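Long-range contacts in coiled-coil quantitatively-enriched protein 1 (Schizosaccharomyces pombe, PDB 7CUJ), which links telomeres to the meiotic centrosome, supporting telomere clustering in meiotic prophase, telomere length regulation and chromosome segregation: residues 216-224 with 234-242; 17-25 with 63-71. All coordinates share one frame; numbering follows the deposited sequence.

Contact 1. Residues 216-224 with 234-242; sequences SIEHAIKCF and VNIVGVVAT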
ATOM      1  N   SER A 216     -12.922  16.621  -8.705  1.00 21.15           N
ATOM      2  CA  SER A 216     -11.800  16.737  -7.786  1.00 19.97           C
ATOM      3  C   SER A 216     -12.292  16.599  -6.346  1.00 20.53           C
ATOM      4  O   SER A 216     -13.484  16.401  -6.117  1.00 21.45           O
ATOM      5  CB  SER A 216     -11.065  18.038  -8.000  1.00 19.22           C
ATOM      6  OG  SER A 216     -11.829  19.139  -7.528  1.00 19.00           O
ATOM      7  N   ILE A 217     -11.360  16.718  -5.387  1.00 20.80           N
ATOM      8  CA  ILE A 217     -11.679  16.729  -3.966  1.00 20.95           C
ATOM      9  C   ILE A 217     -12.524  17.955  -3.627  1.00 21.60           C
ATOM     10  O   ILE A 217     -13.278  17.933  -2.657  1.00 22.21           O
ATOM     11  CB  ILE A 217     -10.415  16.650  -3.085  1.00 21.36           C
ATOM     12  CG1 ILE A 217     -10.787  16.414  -1.618  1.00 22.46           C
ATOM     13  CG2 ILE A 217      -9.544  17.888  -3.256  1.00 21.00           C
ATOM     14  CD1 ILE A 217      -9.661  15.906  -0.758  1.00 22.79           C
ATOM     15  N   GLU A 218     -12.371  19.018  -4.426  1.00 21.08           N
ATOM     16  CA  GLU A 218     -13.102  20.261  -4.236  1.00 22.10           C
ATOM     17  C   GLU A 218     -14.590  19.993  -4.439  1.00 22.73           C
ATOM     18  O   GLU A 218     -15.418  20.435  -3.646  1.00 25.12           O
ATOM     19  CB  GLU A 218     -12.617  21.328  -5.219  1.00 21.68           C
ATOM     20  CG  GLU A 218     -11.138  21.655  -5.121  1.00 20.62           C
ATOM     21  CD  GLU A 218     -10.737  22.908  -5.885  1.00 21.01           C
ATOM     22  OE1 GLU A 218     -11.027  22.988  -7.101  1.00 21.03           O
ATOM     23  OE2 GLU A 218     -10.144  23.807  -5.263  1.00 21.03           O
ATOM     24  N   HIS A 219     -14.909  19.253  -5.508  1.00 22.38           N
ATOM     25  CA  HIS A 219     -16.264  18.827  -5.815  1.00 23.97           C
ATOM     26  C   HIS A 219     -16.828  17.987  -4.671  1.00 25.32           C
ATOM     27  O   HIS A 219     -17.977  18.177  -4.274  1.00 26.74           O
ATOM     28  CB  HIS A 219     -16.279  18.065  -7.146  1.00 23.59           C
ATOM     29  CG  HIS A 219     -17.634  17.913  -7.750  1.00 25.34           C
ATOM     30  ND1 HIS A 219     -17.811  17.478  -9.050  1.00 26.42           N
ATOM     31  CD2 HIS A 219     -18.868  18.141  -7.254  1.00 27.58           C
ATOM     32  CE1 HIS A 219     -19.099  17.433  -9.326  1.00 28.72           C
ATOM     33  NE2 HIS A 219     -19.767  17.838  -8.240  1.00 29.81           N
ATOM     34  N   ALA A 220     -16.004  17.070  -4.144  1.00 25.27           N
ATOM     35  CA  ALA A 220     -16.413  16.156  -3.088  1.00 27.58           C
ATOM     36  C   ALA A 220     -16.687  16.916  -1.791  1.00 29.06           C
ATOM     37  O   ALA A 220     -17.693  16.667  -1.129  1.00 32.13           O
ATOM     38  CB  ALA A 220     -15.372  15.077  -2.897  1.00 26.16           C
ATOM     39  N   ILE A 221     -15.789  17.842  -1.438  1.00 28.87           N
ATOM     40  CA  ILE A 221     -15.964  18.676  -0.259  1.00 31.82           C
ATOM     41  C   ILE A 221     -17.273  19.462  -0.381  1.00 35.89           C
ATOM     42  O   ILE A 221     -18.009  19.595   0.597  1.00 39.04           O
ATOM     43  CB  ILE A 221     -14.735  19.582  -0.032  1.00 29.36           C
ATOM     44  CG1 ILE A 221     -13.534  18.768   0.465  1.00 27.32           C
ATOM     45  CG2 ILE A 221     -15.065  20.729   0.915  1.00 28.85           C
ATOM     46  CD1 ILE A 221     -12.195  19.441   0.268  1.00 23.88           C
ATOM     47  N   LYS A 222     -17.563  19.955  -1.593  1.00 38.01           N
ATOM     48  CA  LYS A 222     -18.776  20.714  -1.865  1.00 41.33           C
ATOM     49  C   LYS A 222     -20.016  19.882  -1.525  1.00 43.35           C
ATOM     50  O   LYS A 222     -20.927  20.386  -0.872  1.00 45.09           O
ATOM     51  CB  LYS A 222     -18.753  21.279  -3.293  1.00 42.09           C
ATOM     52  CG  LYS A 222     -20.062  21.229  -4.074  1.00 45.50           C
ATOM     53  CD  LYS A 222     -21.108  22.228  -3.631  1.00 50.05           C
ATOM     54  CE  LYS A 222     -22.513  21.796  -3.994  1.00 54.11           C
ATOM     55  NZ  LYS A 222     -23.533  22.739  -3.473  1.00 57.39           N
ATOM     56  N   CYS A 223     -20.025  18.607  -1.942  1.00 43.96           N
ATOM     57  CA  CYS A 223     -21.208  17.762  -1.856  1.00 45.75           C
ATOM     58  C   CYS A 223     -21.435  17.244  -0.436  1.00 46.93           C
ATOM     59  O   CYS A 223     -22.525  16.768  -0.129  1.00 50.69           O
ATOM     60  CB  CYS A 223     -21.120  16.585  -2.822  1.00 45.78           C
ATOM     61  SG  CYS A 223     -21.248  17.068  -4.564  1.00 46.28           S
ATOM     62  N   PHE A 224     -20.408  17.328   0.421  1.00 44.72           N
ATOM     63  CA  PHE A 224     -20.515  16.833   1.786  1.00 47.04           C
ATOM     64  C   PHE A 224     -20.260  17.955   2.790  1.00 51.52           C
ATOM     65  O   PHE A 224     -20.103  17.696   3.981  1.00 55.39           O
ATOM     66  CB  PHE A 224     -19.622  15.606   2.002  1.00 43.68           C
ATOM     67  CG  PHE A 224     -20.019  14.401   1.187  1.00 40.71           C
ATOM     68  CD1 PHE A 224     -19.490  14.201  -0.080  1.00 38.07           C
ATOM     69  CD2 PHE A 224     -20.934  13.477   1.671  1.00 41.63           C
ATOM     70  CE1 PHE A 224     -19.861  13.104  -0.844  1.00 37.65           C
ATOM     71  CE2 PHE A 224     -21.303  12.377   0.909  1.00 40.85           C
ATOM     72  CZ  PHE A 224     -20.769  12.194  -0.349  1.00 38.86           C
ATOM     73  N   VAL A 234     -14.266  10.363   5.374  1.00 34.29           N
ATOM     74  CA  VAL A 234     -14.426   9.065   4.737  1.00 33.59           C
ATOM     75  C   VAL A 234     -15.097   9.230   3.372  1.00 32.01           C
ATOM     76  O   VAL A 234     -14.660   8.627   2.393  1.00 28.84           O
ATOM     77  CB  VAL A 234     -15.157   8.071   5.666  1.00 36.77           C
ATOM     78  CG1 VAL A 234     -15.755   6.888   4.920  1.00 37.09           C
ATOM     79  CG2 VAL A 234     -14.248   7.580   6.785  1.00 37.21           C
ATOM     80  N   ASN A 235     -16.126  10.085   3.311  1.00 32.85           N
ATOM     81  CA  ASN A 235     -16.945  10.242   2.117  1.00 33.12           C
ATOM     82  C   ASN A 235     -16.193  10.972   1.005  1.00 29.79           C
ATOM     83  O   ASN A 235     -16.250  10.543  -0.146  1.00 29.28           O
ATOM     84  CB  ASN A 235     -18.306  10.868   2.432  1.00 36.07           C
ATOM     85  CG  ASN A 235     -19.259   9.890   3.087  1.00 39.73           C
ATOM     86  OD1 ASN A 235     -19.332   8.727   2.693  1.00 40.62           O
ATOM     87  ND2 ASN A 235     -20.000  10.353   4.083  1.00 42.71           N
ATOM     88  N   ILE A 236     -15.493  12.065   1.347  1.00 28.41           N
ATOM     89  CA  ILE A 236     -14.781  12.856   0.351  1.00 26.78           C
ATOM     90  C   ILE A 236     -13.614  12.059  -0.234  1.00 24.56           C
ATOM     91  O   ILE A 236     -13.275  12.243  -1.403  1.00 23.09           O
ATOM     92  CB  ILE A 236     -14.350  14.247   0.873  1.00 27.37           C
ATOM     93  CG1 ILE A 236     -13.280  14.167   1.967  1.00 27.88           C
ATOM     94  CG2 ILE A 236     -15.556  15.070   1.309  1.00 27.82           C
ATOM     95  CD1 ILE A 236     -12.676  15.503   2.347  1.00 28.11           C
ATOM     96  N   VAL A 237     -13.014  11.176   0.577  1.00 23.46           N
ATOM     97  CA  VAL A 237     -11.933  10.318   0.111  1.00 21.87           C
ATOM     98  C   VAL A 237     -12.514   9.241  -0.801  1.00 21.91           C
ATOM     99  O   VAL A 237     -11.989   8.994  -1.886  1.00 20.51           O
ATOM    100  CB  VAL A 237     -11.133   9.701   1.275  1.00 21.66           C
ATOM    101  CG1 VAL A 237     -10.183   8.612   0.794  1.00 20.86           C
ATOM    102  CG2 VAL A 237     -10.373  10.757   2.061  1.00 20.97           C
ATOM    103  N   GLY A 238     -13.605   8.614  -0.342  1.00 23.06           N
ATOM    104  CA  GLY A 238     -14.264   7.539  -1.065  1.00 23.36           C
ATOM    105  C   GLY A 238     -14.693   7.970  -2.465  1.00 23.31           C
ATOM    106  O   GLY A 238     -14.430   7.267  -3.440  1.00 22.35           O
ATOM    107  N   VAL A 239     -15.338   9.143  -2.544  1.00 23.92           N
ATOM    108  CA  VAL A 239     -15.879   9.663  -3.789  1.00 25.47           C
ATOM    109  C   VAL A 239     -14.725   9.931  -4.752  1.00 23.64           C
ATOM    110  O   VAL A 239     -14.765   9.516  -5.910  1.00 25.62           O
ATOM    111  CB  VAL A 239     -16.748  10.918  -3.552  1.00 26.45           C
ATOM    112  CG1 VAL A 239     -17.054  11.674  -4.836  1.00 27.10           C
ATOM    113  CG2 VAL A 239     -18.039  10.588  -2.819  1.00 29.86           C
ATOM    114  N   VAL A 240     -13.696  10.621  -4.253  1.00 21.94           N
ATOM    115  CA  VAL A 240     -12.526  10.952  -5.046  1.00 21.63           C
ATOM    116  C   VAL A 240     -11.856   9.664  -5.519  1.00 21.05           C
ATOM    117  O   VAL A 240     -11.509   9.550  -6.692  1.00 22.52           O
ATOM    118  CB  VAL A 240     -11.568  11.885  -4.275  1.00 21.41           C
ATOM    119  CG1 VAL A 240     -10.129  11.776  -4.750  1.00 21.04           C
ATOM    120  CG2 VAL A 240     -12.037  13.329  -4.336  1.00 21.76           C
ATOM    121  N   ALA A 241     -11.697   8.698  -4.604  1.00 20.49           N
ATOM    122  CA  ALA A 241     -11.119   7.405  -4.939  1.00 21.14           C
ATOM    123  C   ALA A 241     -11.897   6.746  -6.079  1.00 22.52           C
ATOM    124  O   ALA A 241     -11.295   6.279  -7.042  1.00 23.64           O
ATOM    125  CB  ALA A 241     -11.035   6.515  -3.720  1.00 20.44           C
ATOM    126  N   THR A 242     -13.232   6.727  -5.974  1.00 23.49           N
ATOM    127  CA  THR A 242     -14.062   6.086  -6.983  1.00 27.06           C
ATOM    128  C   THR A 242     -13.901   6.791  -8.326  1.00 27.66           C
ATOM    129  O   THR A 242     -13.667   6.141  -9.342  1.00 30.15           O
ATOM    130  CB  THR A 242     -15.532   6.004  -6.552  1.00 29.35           C
ATOM    131  OG1 THR A 242     -15.600   5.216  -5.363  1.00 30.66           O
ATOM    132  CG2 THR A 242     -16.423   5.385  -7.608  1.00 32.35           C
TER

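Contact 2. Residues 17-25 with 63-71; sequences PMSALQRKM and IAKHPSLYD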
ATOM      1  N   PRO A  17     -13.473  22.095 -15.699  1.00 32.89           N
ATOM      2  CA  PRO A  17     -12.977  20.734 -15.906  1.00 33.22           C
ATOM      3  C   PRO A  17     -11.479  20.609 -15.633  1.00 31.86           C
ATOM      4  O   PRO A  17     -10.727  21.566 -15.808  1.00 31.22           O
ATOM      5  CB  PRO A  17     -13.281  20.478 -17.391  1.00 35.46           C
ATOM      6  CG  PRO A  17     -13.217  21.856 -18.028  1.00 36.84           C
ATOM      7  CD  PRO A  17     -13.695  22.821 -16.961  1.00 34.44           C
ATOM      8  N   MET A  18     -11.062  19.412 -15.202  1.00 31.39           N
ATOM      9  CA  MET A  18      -9.655  19.119 -14.979  1.00 31.05           C
ATOM     10  C   MET A  18      -9.002  18.738 -16.305  1.00 30.27           C
ATOM     11  O   MET A  18      -9.652  18.190 -17.195  1.00 30.32           O
ATOM     12  CB  MET A  18      -9.469  17.967 -13.984  1.00 31.33           C
ATOM     13  CG  MET A  18     -10.056  18.227 -12.612  1.00 32.52           C
ATOM     14  SD  MET A  18      -9.422  17.052 -11.383  1.00 33.40           S
ATOM     15  CE  MET A  18      -8.058  17.998 -10.712  1.00 35.00           C
ATOM     16  N   SER A  19      -7.702  19.025 -16.411  1.00 29.33           N
ATOM     17  CA  SER A  19      -6.907  18.657 -17.571  1.00 32.04           C
ATOM     18  C   SER A  19      -6.578  17.166 -17.519  1.00 32.38           C
ATOM     19  O   SER A  19      -6.756  16.526 -16.484  1.00 30.80           O
ATOM     20  CB  SER A  19      -5.655  19.484 -17.623  1.00 31.97           C
ATOM     21  OG  SER A  19      -5.038  19.534 -16.346  1.00 31.05           O
ATOM     22  N   ALA A  20      -6.081  16.632 -18.643  1.00 35.37           N
ATOM     23  CA  ALA A  20      -5.674  15.238 -18.732  1.00 35.71           C
ATOM     24  C   ALA A  20      -4.591  14.940 -17.696  1.00 34.66           C
ATOM     25  O   ALA A  20      -4.607  13.878 -17.076  1.00 34.75           O
ATOM     26  CB  ALA A  20      -5.217  14.910 -20.134  1.00 37.95           C
ATOM     27  N   LEU A  21      -3.675  15.901 -17.506  1.00 33.99           N
ATOM     28  CA  LEU A  21      -2.563  15.809 -16.570  1.00 32.62           C
ATOM     29  C   LEU A  21      -3.098  15.659 -15.147  1.00 30.55           C
ATOM     30  O   LEU A  21      -2.642  14.798 -14.400  1.00 31.31           O
ATOM     31  CB  LEU A  21      -1.719  17.085 -16.683  1.00 32.67           C
ATOM     32  CG  LEU A  21      -0.239  16.999 -16.295  1.00 33.28           C
ATOM     33  CD1 LEU A  21       0.279  18.366 -15.878  1.00 33.33           C
ATOM     34  CD2 LEU A  21       0.027  15.980 -15.197  1.00 31.71           C
ATOM     35  N   GLN A  22      -4.050  16.523 -14.780  1.00 29.44           N
ATOM     36  CA  GLN A  22      -4.612  16.551 -13.439  1.00 26.79           C
ATOM     37  C   GLN A  22      -5.286  15.217 -13.124  1.00 26.04           C
ATOM     38  O   GLN A  22      -5.181  14.723 -12.006  1.00 24.28           O
ATOM     39  CB  GLN A  22      -5.605  17.709 -13.301  1.00 26.32           C
ATOM     40  CG  GLN A  22      -4.959  19.044 -12.965  1.00 26.10           C
ATOM     41  CD  GLN A  22      -5.944  20.189 -12.969  1.00 26.22           C
ATOM     42  OE1 GLN A  22      -6.758  20.334 -13.876  1.00 27.05           O
ATOM     43  NE2 GLN A  22      -5.873  21.027 -11.948  1.00 24.84           N
ATOM     44  N   ARG A  23      -5.973  14.646 -14.122  1.00 27.14           N
ATOM     45  CA  ARG A  23      -6.692  13.390 -13.961  1.00 27.70           C
ATOM     46  C   ARG A  23      -5.702  12.244 -13.769  1.00 27.19           C
ATOM     47  O   ARG A  23      -5.910  11.387 -12.911  1.00 26.32           O
ATOM     48  CB  ARG A  23      -7.619  13.137 -15.153  1.00 29.87           C
ATOM     49  CG  ARG A  23      -8.825  14.062 -15.189  1.00 31.71           C
ATOM     50  CD  ARG A  23      -9.171  14.473 -16.604  1.00 35.88           C
ATOM     51  NE  ARG A  23     -10.455  13.946 -17.034  1.00 39.96           N
ATOM     52  CZ  ARG A  23     -11.503  14.689 -17.380  1.00 42.37           C
ATOM     53  NH1 ARG A  23     -11.423  16.011 -17.362  1.00 42.68           N
ATOM     54  NH2 ARG A  23     -12.627  14.105 -17.755  1.00 45.84           N
ATOM     55  N   LYS A  24      -4.637  12.243 -14.578  1.00 28.09           N
ATOM     56  CA  LYS A  24      -3.577  11.258 -14.455  1.00 28.45           C
ATOM     57  C   LYS A  24      -3.024  11.297 -13.035  1.00 25.73           C
ATOM     58  O   LYS A  24      -2.856  10.256 -12.405  1.00 25.44           O
ATOM     59  CB  LYS A  24      -2.438  11.561 -15.429  1.00 31.31           C
ATOM     60  CG  LYS A  24      -2.647  11.099 -16.861  1.00 34.96           C
ATOM     61  CD  LYS A  24      -1.389  11.291 -17.671  1.00 38.76           C
ATOM     62  CE  LYS A  24      -1.645  11.417 -19.154  1.00 43.27           C
ATOM     63  NZ  LYS A  24      -0.559  12.173 -19.822  1.00 46.29           N
ATOM     64  N   MET A  25      -2.764  12.515 -12.547  1.00 24.05           N
ATOM     65  CA  MET A  25      -2.164  12.724 -11.241  1.00 22.49           C
ATOM     66  C   MET A  25      -3.097  12.224 -10.141  1.00 19.88           C
ATOM     67  O   MET A  25      -2.642  11.626  -9.170  1.00 18.28           O
ATOM     68  CB  MET A  25      -1.847  14.203 -11.015  1.00 23.02           C
ATOM     69  CG  MET A  25      -0.562  14.643 -11.681  1.00 25.34           C
ATOM     70  SD  MET A  25      -0.164  16.350 -11.233  1.00 27.05           S
ATOM     71  CE  MET A  25       1.611  16.342 -11.473  1.00 29.09           C
ATOM     72  N   ILE A  63      -3.145  19.217  -6.528  1.00 18.03           N
ATOM     73  CA  ILE A  63      -3.404  18.875  -7.919  1.00 18.73           C
ATOM     74  C   ILE A  63      -4.520  19.769  -8.459  1.00 19.30           C
ATOM     75  O   ILE A  63      -4.468  20.203  -9.609  1.00 20.39           O
ATOM     76  CB  ILE A  63      -3.720  17.369  -8.066  1.00 17.72           C
ATOM     77  CG1 ILE A  63      -2.487  16.509  -7.764  1.00 17.82           C
ATOM     78  CG2 ILE A  63      -4.301  17.050  -9.438  1.00 17.24           C
ATOM     79  CD1 ILE A  63      -2.801  15.087  -7.338  1.00 16.59           C
ATOM     80  N   ALA A  64      -5.510  20.056  -7.603  1.00 19.32           N
ATOM     81  CA  ALA A  64      -6.675  20.843  -7.971  1.00 19.86           C
ATOM     82  C   ALA A  64      -6.315  22.324  -8.071  1.00 21.18           C
ATOM     83  O   ALA A  64      -6.975  23.072  -8.787  1.00 22.86           O
ATOM     84  CB  ALA A  64      -7.793  20.610  -6.982  1.00 18.60           C
ATOM     85  N   LYS A  65      -5.276  22.747  -7.340  1.00 21.85           N
ATOM     86  CA  LYS A  65      -4.792  24.117  -7.437  1.00 23.06           C
ATOM     87  C   LYS A  65      -4.034  24.278  -8.751  1.00 24.06           C
ATOM     88  O   LYS A  65      -4.463  25.030  -9.623  1.00 25.88           O
ATOM     89  CB  LYS A  65      -3.921  24.488  -6.235  1.00 22.67           C
ATOM     90  CG  LYS A  65      -4.679  24.727  -4.940  1.00 23.74           C
ATOM     91  CD  LYS A  65      -3.768  24.949  -3.752  1.00 25.61           C
ATOM     92  CE  LYS A  65      -4.274  24.255  -2.504  1.00 25.16           C
ATOM     93  NZ  LYS A  65      -3.343  24.424  -1.362  1.00 25.60           N
ATOM     94  N   HIS A  66      -2.923  23.546  -8.885  1.00 24.57           N
ATOM     95  CA  HIS A  66      -2.179  23.498 -10.134  1.00 26.22           C
ATOM     96  C   HIS A  66      -1.257  22.285 -10.142  1.00 26.27           C
ATOM     97  O   HIS A  66      -0.533  22.058  -9.176  1.00 27.09           O
ATOM     98  CB  HIS A  66      -1.376  24.788 -10.340  1.00 28.05           C
ATOM     99  CG  HIS A  66      -1.122  25.093 -11.776  1.00 30.01           C
ATOM    100  ND1 HIS A  66      -1.805  26.088 -12.442  1.00 31.78           N
ATOM    101  CD2 HIS A  66      -0.288  24.536 -12.680  1.00 30.98           C
ATOM    102  CE1 HIS A  66      -1.389  26.143 -13.691  1.00 33.75           C
ATOM    103  NE2 HIS A  66      -0.461  25.198 -13.863  1.00 32.86           N
ATOM    104  N   PRO A  67      -1.239  21.480 -11.228  1.00 26.53           N
ATOM    105  CA  PRO A  67      -0.354  20.315 -11.306  1.00 27.14           C
ATOM    106  C   PRO A  67       1.135  20.653 -11.232  1.00 29.45           C
ATOM    107  O   PRO A  67       1.939  19.814 -10.829  1.00 31.01           O
ATOM    108  CB  PRO A  67      -0.717  19.664 -12.652  1.00 27.60           C
ATOM    109  CG  PRO A  67      -1.392  20.765 -13.448  1.00 28.25           C
ATOM    110  CD  PRO A  67      -2.094  21.624 -12.420  1.00 26.68           C
ATOM    111  N   SER A  68       1.489  21.895 -11.591  1.00 31.57           N
ATOM    112  CA  SER A  68       2.883  22.310 -11.655  1.00 33.92           C
ATOM    113  C   SER A  68       3.467  22.539 -10.260  1.00 33.28           C
ATOM    114  O   SER A  68       4.644  22.864 -10.137  1.00 35.45           O
ATOM    115  CB  SER A  68       3.067  23.505 -12.555  1.00 36.66           C
ATOM    116  OG  SER A  68       2.513  24.668 -11.963  1.00 37.46           O
ATOM    117  N   LEU A  69       2.651  22.341  -9.215  1.00 31.17           N
ATOM    118  CA  LEU A  69       3.165  22.256  -7.856  1.00 31.58           C
ATOM    119  C   LEU A  69       4.060  21.020  -7.705  1.00 32.82           C
ATOM    120  O   LEU A  69       4.747  20.885  -6.694  1.00 34.95           O
ATOM    121  CB  LEU A  69       2.009  22.224  -6.843  1.00 29.41           C
ATOM    122  CG  LEU A  69       1.209  23.516  -6.650  1.00 29.41           C
ATOM    123  CD1 LEU A  69       0.164  23.348  -5.559  1.00 27.96           C
ATOM    124  CD2 LEU A  69       2.110  24.699  -6.327  1.00 31.63           C
ATOM    125  N   TYR A  70       4.042  20.120  -8.703  1.00 32.59           N
ATOM    126  CA  TYR A  70       4.879  18.925  -8.699  1.00 32.67           C
ATOM    127  C   TYR A  70       5.907  18.976  -9.827  1.00 37.06           C
ATOM    128  O   TYR A  70       6.466  17.952 -10.212  1.00 37.97           O
ATOM    129  CB  TYR A  70       4.032  17.646  -8.683  1.00 29.03           C
ATOM    130  CG  TYR A  70       3.212  17.517  -7.426  1.00 25.36           C
ATOM    131  CD1 TYR A  70       3.791  17.106  -6.236  1.00 24.88           C
ATOM    132  CD2 TYR A  70       1.871  17.864  -7.412  1.00 23.32           C
ATOM    133  CE1 TYR A  70       3.055  17.018  -5.065  1.00 23.23           C
ATOM    134  CE2 TYR A  70       1.120  17.782  -6.251  1.00 22.00           C
ATOM    135  CZ  TYR A  70       1.715  17.362  -5.073  1.00 22.05           C
ATOM    136  OH  TYR A  70       0.985  17.287  -3.923  1.00 22.18           O
ATOM    137  N   ASP A  71       6.156  20.186 -10.340  1.00 41.28           N
ATOM    138  CA  ASP A  71       7.279  20.449 -11.223  1.00 46.56           C
ATOM    139  C   ASP A  71       8.490  20.770 -10.354  1.00 50.34           C
ATOM    140  O   ASP A  71       8.389  21.569  -9.427  1.00 53.74           O
ATOM    141  CB  ASP A  71       6.962  21.605 -12.176  1.00 48.04           C
ATOM    142  CG  ASP A  71       7.946  21.773 -13.323  1.00 52.31           C
ATOM    143  OD1 ASP A  71       8.916  20.990 -13.394  1.00 53.98           O
ATOM    144  OD2 ASP A  71       7.728  22.690 -14.145  1.00 55.59           O
TER

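Contact 1. Residues 216-224 with 234-242
Asn235 meets Phe224 through its CB, 3.8 Å from the centroid of the Phe224 ring and 15° off its normal, a CH-pi contact over one face. Its amide lies at a shallow angle to the ring plane and sends OD1 elsewhere, to the backbone N of Val315 and Ala316. One residue on, Ile236 carries CG1 between its backbone N and carbonyl carbon (chi1 67°). With CG1 there and the chain extended beyond it, CD1 reaches Ile221, 3.9 Å from Ile221 CG1, while CG2 rests 3.6 Å from the backbone O of Ala220. The small Ala220 is consistent with the close backbone approach here, its CA and that of Ile236 being 5.0 Å apart. Val239 CG2 follows obliquely, 3.7 Å from Phe224 CE1. The next residue, Val240, a turn beyond Ile236, presses CG2 against the start of helix 217-223, 3.4 Å from Ile217 CA. The short segment axes approach to 8.8 Å with 138° between their directions, so the two helices, consecutive along the chain, run roughly antiparallel. All nine touching residues are buried and every side-chain pairing between them is apolar or CH-pi, which implies that shape fit and hydrophobic burial, rather than polar bonding, join these helices.

Contact 2. Residues 17-25 with 63-71
The carbonyl O of Ile63, in the last turn of helix 47-65, accepts a hydrogen bond from Gln22 NE2 at 2.9 Å, with an N-H...O angle of 158° and the donor tilted 16° from the carbonyl plane. The other end of the same amide is held too: Gln22 OE1 takes the backbone N-H of Ser19 at 3.0 Å, in its carbonyl plane and on a lone pair. Ser19 is the N-cap of helix 20-32, so this bond ties the amide to the helix start and, with the first, fixes its flip. Gln22 CG also lies 3.9 Å from Pro67 CD. Replacing Gln22 by an alanine removes the amide and would probably leave the Ile63 carbonyl and the Ser19 N-H without these mates and open a gap beside Pro67 CD.

Apolar contacts complete the interface. Leu21 CD1 meets Pro67 CB at 3.6 Å, and Met25 brings SD to the same carbon, also at 3.6 Å, crossing the proline at about a right angle. The extended Met25 chain carries CE on to Tyr70 CB, 3.9 Å away, while Met25 CB lies 3.9 Å from Ile63 CD1. Met18, bent at chi3 (94°), turns CE to Ile63 CG2 at 4.1 Å. The contact packs the start of helix 20-32 against the end of helix 47-65 and the 3-10 turn 67-69 after it; His213, ending strand 208-213, touches both Met18 and Gln22.

In the fold
In this piece of the longer protein, a domain with a six-stranded parallel sheet and flanking helices, strand 11-16, outermost in this chain's sheet, leads into residues 17-25. Contact 2 closes the first loop when the chain, after helices 20-32, 34-41 and 47-65, returns with residues 63-71. The other five strands follow; residues 216-224 come shortly after strand 208-213, the neighbour of 11-16, and contact 1 closes a short second loop at 234-242. The loops lie in series, neither nesting nor crossing. The centres of the two contacts are about 16 Å apart, yet the contacts touch: Ser216 CB packs on Met18 SD at 3.9 Å. Ile217 also meets helix 47-65, and Val240 helices 47-65 and 20-32.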